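PDB 5O15: AmbC from Sorangium cellulosum, which probably catalyses both the dehydration of a polyketide intermediate and the cyclisation that follows it, forming an oxygen heterocycle in ambruticin biosynthesis. Local coordinates for residues L40-H45 with A90-G95; H19-A24 with Q205-H210; V160-W165 with R178-A183. One frame throughout, in Å; residues are numbered along the deposited sequence.

Contact 1: L40-H45 with A90-G95; sequences LSTVEH and ALPARG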
loop_
_atom_site.group_PDB
_atom_site.type_symbol
_atom_site.label_atom_id
_atom_site.label_comp_id
_atom_site.label_asym_id
_atom_site.label_seq_id
_atom_site.Cartn_x
_atom_site.Cartn_y
_atom_site.Cartn_z
ATOM N N LEU A 40 5.869 7.416 -14.015
ATOM C CA LEU A 40 4.617 7.685 -13.318
ATOM C C LEU A 40 4.245 9.133 -13.602
ATOM O O LEU A 40 4.872 10.057 -13.072
ATOM C CB LEU A 40 4.820 7.438 -11.833
ATOM C CG LEU A 40 3.573 7.108 -11.043
ATOM C CD1 LEU A 40 3.960 6.666 -9.644
ATOM C CD2 LEU A 40 2.650 8.297 -11.018
ATOM N N SER A 41 3.246 9.331 -14.458
ATOM C CA SER A 41 2.740 10.662 -14.783
ATOM C C SER A 41 1.541 11.016 -13.914
ATOM O O SER A 41 0.591 10.234 -13.825
ATOM C CB SER A 41 2.278 10.700 -16.233
ATOM O OG SER A 41 1.509 11.857 -16.486
ATOM N N THR A 42 1.580 12.194 -13.290
ATOM C CA THR A 42 0.448 12.670 -12.508
ATOM C C THR A 42 -0.616 13.323 -13.380
ATOM O O THR A 42 -1.662 13.734 -12.857
ATOM C CB THR A 42 0.898 13.640 -11.400
ATOM O OG1 THR A 42 1.430 14.844 -11.981
ATOM C CG2 THR A 42 1.932 12.996 -10.440
ATOM N N VAL A 43 -0.371 13.430 -14.678
ATOM C CA VAL A 43 -1.424 13.745 -15.635
ATOM C C VAL A 43 -2.218 12.492 -15.967
ATOM O O VAL A 43 -3.450 12.489 -15.915
ATOM C CB VAL A 43 -0.814 14.382 -16.898
ATOM C CG1 VAL A 43 -1.904 14.762 -17.881
ATOM C CG2 VAL A 43 0.036 15.601 -16.535
ATOM N N GLU A 44 -1.529 11.397 -16.299
ATOM C CA GLU A 44 -2.235 10.169 -16.658
ATOM C C GLU A 44 -2.856 9.507 -15.439
ATOM O O GLU A 44 -3.941 8.923 -15.541
ATOM C CB GLU A 44 -1.280 9.194 -17.346
ATOM C CG GLU A 44 -0.570 9.745 -18.590
ATOM C CD GLU A 44 0.625 8.903 -19.030
ATOM O OE1 GLU A 44 0.747 7.735 -18.588
ATOM O OE2 GLU A 44 1.455 9.418 -19.810
ATOM N N HIS A 45 -2.205 9.627 -14.285
ATOM C CA HIS A 45 -2.644 9.040 -13.026
ATOM C C HIS A 45 -2.909 10.152 -12.027
ATOM O O HIS A 45 -2.312 10.185 -10.950
ATOM C CB HIS A 45 -1.602 8.046 -12.508
ATOM C CG HIS A 45 -1.535 6.829 -13.356
ATOM N ND1 HIS A 45 -2.377 5.753 -13.182
ATOM C CD2 HIS A 45 -0.812 6.566 -14.468
ATOM C CE1 HIS A 45 -2.153 4.866 -14.129
ATOM N NE2 HIS A 45 -1.217 5.343 -14.932
ATOM N N ALA A 90 7.622 12.708 -3.357
ATOM C CA ALA A 90 6.853 13.928 -3.548
ATOM C C ALA A 90 6.346 13.963 -4.976
ATOM O O ALA A 90 7.088 13.673 -5.910
ATOM C CB ALA A 90 7.742 15.138 -3.271
ATOM N N LEU A 91 5.105 14.297 -5.144
ATOM C CA LEU A 91 4.490 14.196 -6.465
ATOM C C LEU A 91 4.399 15.558 -7.121
ATOM O O LEU A 91 3.926 16.508 -6.490
ATOM C CB LEU A 91 3.090 13.617 -6.357
ATOM C CG LEU A 91 3.023 12.129 -5.990
ATOM C CD1 LEU A 91 1.624 11.746 -5.550
ATOM C CD2 LEU A 91 3.492 11.260 -7.161
ATOM N N PRO A 92 4.765 15.683 -8.391
ATOM C CA PRO A 92 4.592 16.962 -9.088
ATOM C C PRO A 92 3.130 17.185 -9.402
ATOM O O PRO A 92 2.381 16.235 -9.638
ATOM C CB PRO A 92 5.382 16.757 -10.381
ATOM C CG PRO A 92 5.221 15.300 -10.653
ATOM C CD PRO A 92 5.227 14.622 -9.303
ATOM N N ALA A 93 2.725 18.460 -9.411
ATOM C CA ALA A 93 1.321 18.782 -9.635
ATOM C C ALA A 93 0.885 18.444 -11.053
ATOM O O ALA A 93 -0.277 18.082 -11.268
ATOM C CB ALA A 93 1.052 20.257 -9.332
ATOM N N ARG A 94 1.797 18.547 -12.021
ATOM C CA ARG A 94 1.493 18.259 -13.414
ATOM C C ARG A 94 2.783 17.851 -14.115
ATOM O O ARG A 94 3.360 18.620 -14.887
ATOM C CB ARG A 94 0.848 19.480 -14.088
ATOM C CG ARG A 94 0.513 19.271 -15.566
ATOM C CD ARG A 94 -0.354 20.387 -16.134
ATOM N NE ARG A 94 -1.645 20.462 -15.453
ATOM C CZ ARG A 94 -2.720 19.744 -15.777
ATOM N NH1 ARG A 94 -2.679 18.874 -16.782
ATOM N NH2 ARG A 94 -3.841 19.895 -15.085
ATOM N N GLY A 95 3.250 16.650 -13.830
ATOM C CA GLY A 95 4.504 16.198 -14.390
ATOM C C GLY A 95 4.641 14.714 -14.201
ATOM O O GLY A 95 3.661 13.999 -14.028
HETATM O O HOH W 1 -2.402 16.334 -12.974
#
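Thr-42 presents its two side-chain branches to different parts of the 90-95 loop, the hydroxyl to carbonyls and the methyl mainly to the Pro-92 ring and Leu-91. With chi1 at 66° the oxygen lies between the backbone N and the carbonyl carbon, which brings Thr-42 OG1 to 2.9 Å from Pro-92 O and 3.1 Å from Gly-95 O; both acceptors lie within reach of its one proton, and the choice is not settled. Thr-42 CG2 meanwhile rests 3.8 Å from Pro-92 CD, the threonine and proline side chains passing at a slant, and touches Leu-91 CD2 beyond. Gly-95 O is also bonded by Thr-42 N at 2.9 Å and approached by Ser-41 CA in a CH-O contact. Further out, Val-43 CG2 packs 3.8 Å from Arg-94 CG, the aliphatic part of the arginine. A water donates to Thr-42 O and Ala-93 O, bridging the backbones. Behind Thr-42, Ser-41 OG accepts from Glu-44 N at 3.1 Å, an ST motif, and more weakly from Val-43 N. Replacing Ser-41 by alanine would probably leave the Glu-44 amide without its acceptor and let the turn that presents Thr-42 shift. The turn ends strand 34-41, and the loop leads into its antiparallel neighbour, strand 96-103, where Leu-40 pairs with Val-97; at the loop's start, Leu-91 bonds to Val-57 through its backbone.

Contact 2: H19-A24 with Q205-H210; sequences HPWLSA and QDFGLH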
loop_
_atom_site.group_PDB
_atom_site.type_symbol
_atom_site.label_atom_id
_atom_site.label_comp_id
_atom_site.label_asym_id
_atom_site.label_seq_id
_atom_site.Cartn_x
_atom_site.Cartn_y
_atom_site.Cartn_z
ATOM N N HIS A 19 2.312 -3.246 -17.140
ATOM C CA HIS A 19 2.026 -2.497 -15.934
ATOM C C HIS A 19 1.907 -1.028 -16.299
ATOM O O HIS A 19 2.638 -0.556 -17.175
ATOM C CB HIS A 19 3.167 -2.656 -14.926
ATOM C CG HIS A 19 2.793 -2.199 -13.565
ATOM N ND1 HIS A 19 2.915 -0.887 -13.158
ATOM C CD2 HIS A 19 2.205 -2.863 -12.543
ATOM C CE1 HIS A 19 2.455 -0.773 -11.928
ATOM N NE2 HIS A 19 2.016 -1.958 -11.532
ATOM N N PRO A 20 1.043 -0.268 -15.624
ATOM C CA PRO A 20 0.897 1.149 -15.980
ATOM C C PRO A 20 2.126 1.977 -15.754
ATOM O O PRO A 20 2.251 3.032 -16.387
ATOM C CB PRO A 20 -0.232 1.635 -15.060
ATOM C CG PRO A 20 -0.973 0.440 -14.672
ATOM C CD PRO A 20 -0.025 -0.709 -14.706
ATOM N N TRP A 21 3.009 1.557 -14.851
ATOM C CA TRP A 21 4.122 2.370 -14.396
ATOM C C TRP A 21 5.483 1.758 -14.684
ATOM O O TRP A 21 6.509 2.363 -14.334
ATOM C CB TRP A 21 4.016 2.598 -12.889
ATOM C CG TRP A 21 2.836 3.403 -12.447
ATOM C CD1 TRP A 21 2.065 4.243 -13.192
ATOM C CD2 TRP A 21 2.308 3.440 -11.130
ATOM N NE1 TRP A 21 1.093 4.820 -12.410
ATOM C CE2 TRP A 21 1.242 4.347 -11.135
ATOM C CE3 TRP A 21 2.654 2.812 -9.935
ATOM C CZ2 TRP A 21 0.522 4.627 -10.010
ATOM C CZ3 TRP A 21 1.935 3.094 -8.814
ATOM C CH2 TRP A 21 0.883 3.994 -8.852
ATOM N N LEU A 22 5.531 0.563 -15.246
ATOM C CA LEU A 22 6.790 -0.095 -15.574
ATOM C C LEU A 22 6.661 -0.554 -17.010
ATOM O O LEU A 22 5.724 -1.290 -17.349
ATOM C CB LEU A 22 7.066 -1.261 -14.620
ATOM C CG LEU A 22 7.322 -0.891 -13.150
ATOM C CD1 LEU A 22 7.420 -2.114 -12.264
ATOM C CD2 LEU A 22 8.532 -0.036 -12.979
ATOM N N SER A 23 7.582 -0.083 -17.855
ATOM C CA SER A 23 7.523 -0.314 -19.289
ATOM C C SER A 23 8.649 -1.193 -19.792
ATOM O O SER A 23 8.616 -1.617 -20.957
ATOM C CB SER A 23 7.592 1.018 -20.045
ATOM O OG SER A 23 8.824 1.660 -19.808
ATOM N N ALA A 24 9.658 -1.466 -18.974
ATOM C CA ALA A 24 10.739 -2.347 -19.369
ATOM C C ALA A 24 11.107 -3.200 -18.174
ATOM O O ALA A 24 11.113 -2.721 -17.029
ATOM C CB ALA A 24 11.940 -1.549 -19.881
ATOM N N GLN A 205 -8.017 -2.960 -13.098
ATOM C CA GLN A 205 -7.556 -4.150 -13.797
ATOM C C GLN A 205 -6.138 -4.029 -14.335
ATOM O O GLN A 205 -5.555 -5.052 -14.698
ATOM C CB GLN A 205 -8.522 -4.463 -14.941
ATOM C CG GLN A 205 -8.739 -3.286 -15.890
ATOM C CD GLN A 205 -9.828 -3.563 -16.906
ATOM O OE1 GLN A 205 -10.003 -4.697 -17.345
ATOM N NE2 GLN A 205 -10.582 -2.532 -17.266
ATOM N N ASP A 206 -5.573 -2.815 -14.389
ATOM C CA ASP A 206 -4.232 -2.607 -14.913
ATOM C C ASP A 206 -3.154 -2.850 -13.863
ATOM O O ASP A 206 -1.980 -3.005 -14.220
ATOM C CB ASP A 206 -4.097 -1.173 -15.446
ATOM C CG ASP A 206 -5.078 -0.846 -16.574
ATOM O OD1 ASP A 206 -5.536 -1.756 -17.299
ATOM O OD2 ASP A 206 -5.387 0.353 -16.737
ATOM N N PHE A 207 -3.518 -2.877 -12.585
ATOM C CA PHE A 207 -2.566 -3.018 -11.497
ATOM C C PHE A 207 -2.631 -4.433 -10.937
ATOM O O PHE A 207 -3.626 -5.136 -11.092
ATOM C CB PHE A 207 -2.880 -2.007 -10.376
ATOM C CG PHE A 207 -2.598 -0.566 -10.742
ATOM C CD1 PHE A 207 -1.328 -0.047 -10.561
ATOM C CD2 PHE A 207 -3.562 0.243 -11.293
ATOM C CE1 PHE A 207 -1.051 1.263 -10.898
ATOM C CE2 PHE A 207 -3.274 1.549 -11.642
ATOM C CZ PHE A 207 -2.020 2.055 -11.435
ATOM N N GLY A 208 -1.567 -4.829 -10.250
ATOM C CA GLY A 208 -1.638 -6.044 -9.468
ATOM C C GLY A 208 -2.637 -5.874 -8.334
ATOM O O GLY A 208 -3.619 -6.619 -8.224
ATOM N N LEU A 209 -2.392 -4.887 -7.482
ATOM C CA LEU A 209 -3.343 -4.444 -6.481
ATOM C C LEU A 209 -3.304 -2.926 -6.466
ATOM O O LEU A 209 -2.309 -2.322 -6.049
ATOM C CB LEU A 209 -3.015 -5.049 -5.128
ATOM C CG LEU A 209 -3.975 -4.666 -4.005
ATOM C CD1 LEU A 209 -5.436 -4.975 -4.345
ATOM C CD2 LEU A 209 -3.574 -5.359 -2.733
ATOM N N HIS A 210 -4.374 -2.306 -6.970
ATOM C CA HIS A 210 -4.374 -0.873 -7.110
ATOM C C HIS A 210 -3.978 -0.252 -5.772
ATOM O O HIS A 210 -4.587 -0.563 -4.733
ATOM C CB HIS A 210 -5.783 -0.404 -7.483
ATOM C CG HIS A 210 -5.849 1.000 -7.964
ATOM N ND1 HIS A 210 -5.578 2.074 -7.144
ATOM C CD2 HIS A 210 -6.170 1.516 -9.177
ATOM C CE1 HIS A 210 -5.758 3.198 -7.821
ATOM N NE2 HIS A 210 -6.127 2.887 -9.056
#
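Three consecutive residues, His-19, Pro-20 and Trp-21, meet the one ring of Phe-207, each in a different way. Pro-20 lies over a face: its CG stands 3.8 Å from the centroid of the Phe-207 ring, only 13° off the normal, a CH-pi contact above the ring centre. Against Trp-21 the phenylalanine turns its edge instead, in a T-shaped pair with the six-membered ring of the indole (centroids 5.0 Å apart, planes at 75°). Phe-207 CE1 is the atom that points at the indole face, 3.8 Å from Trp-21 CZ2. His-19 approaches obliquely, its ring nearly perpendicular to that of Phe-207, with NE2 4.0 Å from Phe-207 CD1.

AmbC has the double hotdog fold of polyketide synthase dehydratases. The contact brings the chain just before the first strand of one hotdog against the loop that enters helix 211-225 of the other. His-210, at the end of that loop, caps the helix through ND1 to Ala-212 N; in this family the corresponding helix carries the catalytic aspartate. Glu-66, from helix 61-75, bonds to His-19 NE2 and to the backbone N atoms of Gly-208 and Leu-209, tying both segments to one carboxylate.

Within 19-24 the chain is braced by its own side chain. Swung anti to the backbone N (chi1 -166°), the His-19 ring leans forward along its own chain, where ND1 accepts from Trp-21 N at 3.0 Å, the donor tilted out of the ring plane. Pro-20 CD sits 3.3 Å above one face of the same imidazole, toward its rim. On the solvent side, Pro-20 CG packs 3.6 Å from Asp-206 CB, while Pro-20 CD comes to 3.1 Å from Asp-206 O.

Contact 3: V160-W165 with R178-A183; sequences VDVTRW and RGVTAA
Val-180 and Ala-183 both pack on Val-162, at the end of the second hotdog where the outermost strand, 158-160, runs antiparallel to strand 180-186 and breaks off into a type I turn, Asp-161 to Arg-164. Arg-178, at the start of the 178-183 segment, bonds back through NH1 to Val-173 O, and Gly-179 is tied by its N to Gln-219 of helix 211-225. At Val-180 the apolar contact begins: its CG1 meets Val-162 CG1 at 3.8 Å, branch to branch, while the valine also leans on Ala-220 of the helix. The carbonyl of Val-180 takes part as well, since Val-162 CG2 rests 3.8 Å from Val-180 O. The two methyls of Val-162 are divided by its torsion (chi1 -55°): CG1, anti to the carbonyl carbon, reaches across to the valine and alanine side chains, and CG2 faces backbone oxygens. The turn that contains Val-162 is helped by the Asp-161 carboxylate, whose OD1 accepts from Thr-163 OG1 at 2.6 Å, on the syn side, and from Thr-163 N at 3.0 Å, from above the carboxylate plane, the second bond making an Asx turn.

At Thr-181 the chain turns a corner. Here and at Ala-182 its backbone bonds to Asp-193 on the neighbouring strand, 189-195. Ala-183 closes the contact. Ala-183 CB lies 3.7 Å from Val-162 CG1 and beside Val-160 CB. Ala-183 N donates to a water at 2.9 Å, which in turn donates to Val-160 O at 2.7 Å, so that water links the strands at this point. The carbonyl is bonded directly: Val-160 N lies 2.8 Å from Ala-183 O, standing 41° above the carbonyl plane.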
loop_
_atom_site.group_PDB
_atom_site.type_symbol
_atom_site.label_atom_id
_atom_site.label_comp_id
_atom_site.label_asym_id
_atom_site.label_seq_id
_atom_site.Cartn_x
_atom_site.Cartn_y
_atom_site.Cartn_z
ATOM N N VAL A 160 -18.221 0.489 12.802
ATOM C CA VAL A 160 -17.307 1.615 12.774
ATOM C C VAL A 160 -17.917 2.617 11.805
ATOM O O VAL A 160 -18.130 2.294 10.633
ATOM C CB VAL A 160 -15.915 1.173 12.312
ATOM C CG1 VAL A 160 -15.006 2.376 12.159
ATOM C CG2 VAL A 160 -15.315 0.168 13.296
ATOM N N ASP A 161 -18.197 3.822 12.270
ATOM C CA ASP A 161 -18.864 4.802 11.419
ATOM C C ASP A 161 -17.817 5.403 10.485
ATOM O O ASP A 161 -17.033 6.266 10.875
ATOM C CB ASP A 161 -19.509 5.873 12.280
ATOM C CG ASP A 161 -20.199 6.919 11.469
ATOM O OD1 ASP A 161 -20.202 6.865 10.227
ATOM O OD2 ASP A 161 -20.795 7.816 12.100
ATOM N N VAL A 162 -17.816 4.966 9.232
ATOM C CA VAL A 162 -16.778 5.428 8.310
ATOM C C VAL A 162 -17.035 6.846 7.833
ATOM O O VAL A 162 -16.140 7.442 7.227
ATOM C CB VAL A 162 -16.580 4.441 7.147
ATOM C CG1 VAL A 162 -16.282 3.060 7.692
ATOM C CG2 VAL A 162 -17.795 4.440 6.240
ATOM N N THR A 163 -18.217 7.409 8.108
ATOM C CA THR A 163 -18.494 8.794 7.776
ATOM C C THR A 163 -18.084 9.754 8.887
ATOM O O THR A 163 -18.082 10.968 8.669
ATOM C CB THR A 163 -20.006 8.977 7.483
ATOM O OG1 THR A 163 -20.752 8.908 8.703
ATOM C CG2 THR A 163 -20.528 7.890 6.553
ATOM N N ARG A 164 -17.743 9.243 10.063
ATOM C CA ARG A 164 -17.349 10.116 11.151
ATOM C C ARG A 164 -16.046 10.811 10.780
ATOM O O ARG A 164 -15.099 10.188 10.263
ATOM C CB ARG A 164 -17.214 9.323 12.427
ATOM C CG ARG A 164 -16.948 10.177 13.631
ATOM C CD ARG A 164 -16.920 9.310 14.847
ATOM N NE ARG A 164 -17.116 10.010 16.128
ATOM C CZ ARG A 164 -16.105 10.468 16.856
ATOM N NH1 ARG A 164 -14.871 10.324 16.395
ATOM N NH2 ARG A 164 -16.328 10.985 18.043
ATOM N N TRP A 165 -15.973 12.094 11.046
ATOM C CA TRP A 165 -14.841 12.908 10.647
ATOM C C TRP A 165 -13.598 12.481 11.417
ATOM O O TRP A 165 -13.614 12.334 12.644
ATOM C CB TRP A 165 -15.188 14.359 10.967
ATOM C CG TRP A 165 -14.105 15.325 10.612
ATOM C CD1 TRP A 165 -13.112 15.758 11.432
ATOM C CD2 TRP A 165 -13.978 16.044 9.394
ATOM N NE1 TRP A 165 -12.343 16.689 10.775
ATOM C CE2 TRP A 165 -12.867 16.899 9.529
ATOM C CE3 TRP A 165 -14.718 16.088 8.206
ATOM C CZ2 TRP A 165 -12.460 17.765 8.529
ATOM C CZ3 TRP A 165 -14.320 16.952 7.205
ATOM C CH2 TRP A 165 -13.195 17.793 7.379
ATOM N N ARG A 178 -10.872 7.768 -0.474
ATOM C CA ARG A 178 -12.038 7.500 0.371
ATOM C C ARG A 178 -12.630 6.191 -0.134
ATOM O O ARG A 178 -13.622 6.195 -0.865
ATOM C CB ARG A 178 -13.052 8.654 0.335
ATOM C CG ARG A 178 -12.653 9.807 1.235
ATOM C CD ARG A 178 -13.757 10.889 1.379
ATOM N NE ARG A 178 -13.659 11.816 0.280
ATOM C CZ ARG A 178 -12.774 12.806 0.205
ATOM N NH1 ARG A 178 -11.888 12.974 1.173
ATOM N NH2 ARG A 178 -12.755 13.619 -0.853
ATOM N N GLY A 179 -11.981 5.073 0.212
ATOM C CA GLY A 179 -12.310 3.803 -0.386
ATOM C C GLY A 179 -12.959 2.810 0.538
ATOM O O GLY A 179 -12.995 1.619 0.199
ATOM N N VAL A 180 -13.456 3.232 1.685
ATOM C CA VAL A 180 -14.088 2.340 2.648
ATOM C C VAL A 180 -15.587 2.605 2.628
ATOM O O VAL A 180 -16.044 3.695 3.003
ATOM C CB VAL A 180 -13.549 2.545 4.064
ATOM C CG1 VAL A 180 -14.132 1.488 5.004
ATOM C CG2 VAL A 180 -12.047 2.451 4.089
ATOM N N THR A 181 -16.375 1.638 2.206
ATOM C CA THR A 181 -17.803 1.897 2.173
ATOM C C THR A 181 -18.491 1.500 3.466
ATOM O O THR A 181 -19.571 2.038 3.754
ATOM C CB THR A 181 -18.455 1.188 0.993
ATOM O OG1 THR A 181 -18.355 -0.210 1.197
ATOM C CG2 THR A 181 -17.794 1.517 -0.293
ATOM N N ALA A 182 -17.933 0.599 4.265
ATOM C CA ALA A 182 -18.525 0.204 5.541
ATOM C C ALA A 182 -17.463 -0.551 6.325
ATOM O O ALA A 182 -16.582 -1.170 5.728
ATOM C CB ALA A 182 -19.733 -0.704 5.329
ATOM N N ALA A 183 -17.529 -0.508 7.645
ATOM C CA ALA A 183 -16.569 -1.221 8.479
ATOM C C ALA A 183 -17.210 -1.542 9.827
ATOM O O ALA A 183 -18.128 -0.853 10.291
ATOM C CB ALA A 183 -15.285 -0.402 8.658
HETATM O O HOH W 2 -19.704 1.135 8.710
#

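Contacts 1 and 2 are partly buried, whereas contact 3 lies at the surface. Contacts 1 and 3 sit toward the two ends of the molecule, about 28 Å apart between centres, each joining strand ends and turns within its own hotdog. Contact 2 instead links the two hotdogs, and both other contacts fall inside the loop it closes. The chemistry follows: carbonyl oxygens, a threonine hydroxyl and a bridging water dominate contact 1, valine and alanine carbons with one direct and one water-mediated link make up contact 3, and contact 2 rests on aromatic packing. Only contacts 1 and 2 touch, where His-45 packs on Trp-21 and Phe-207 and extends the aromatic cluster, with Leu-40 on Trp-21 too.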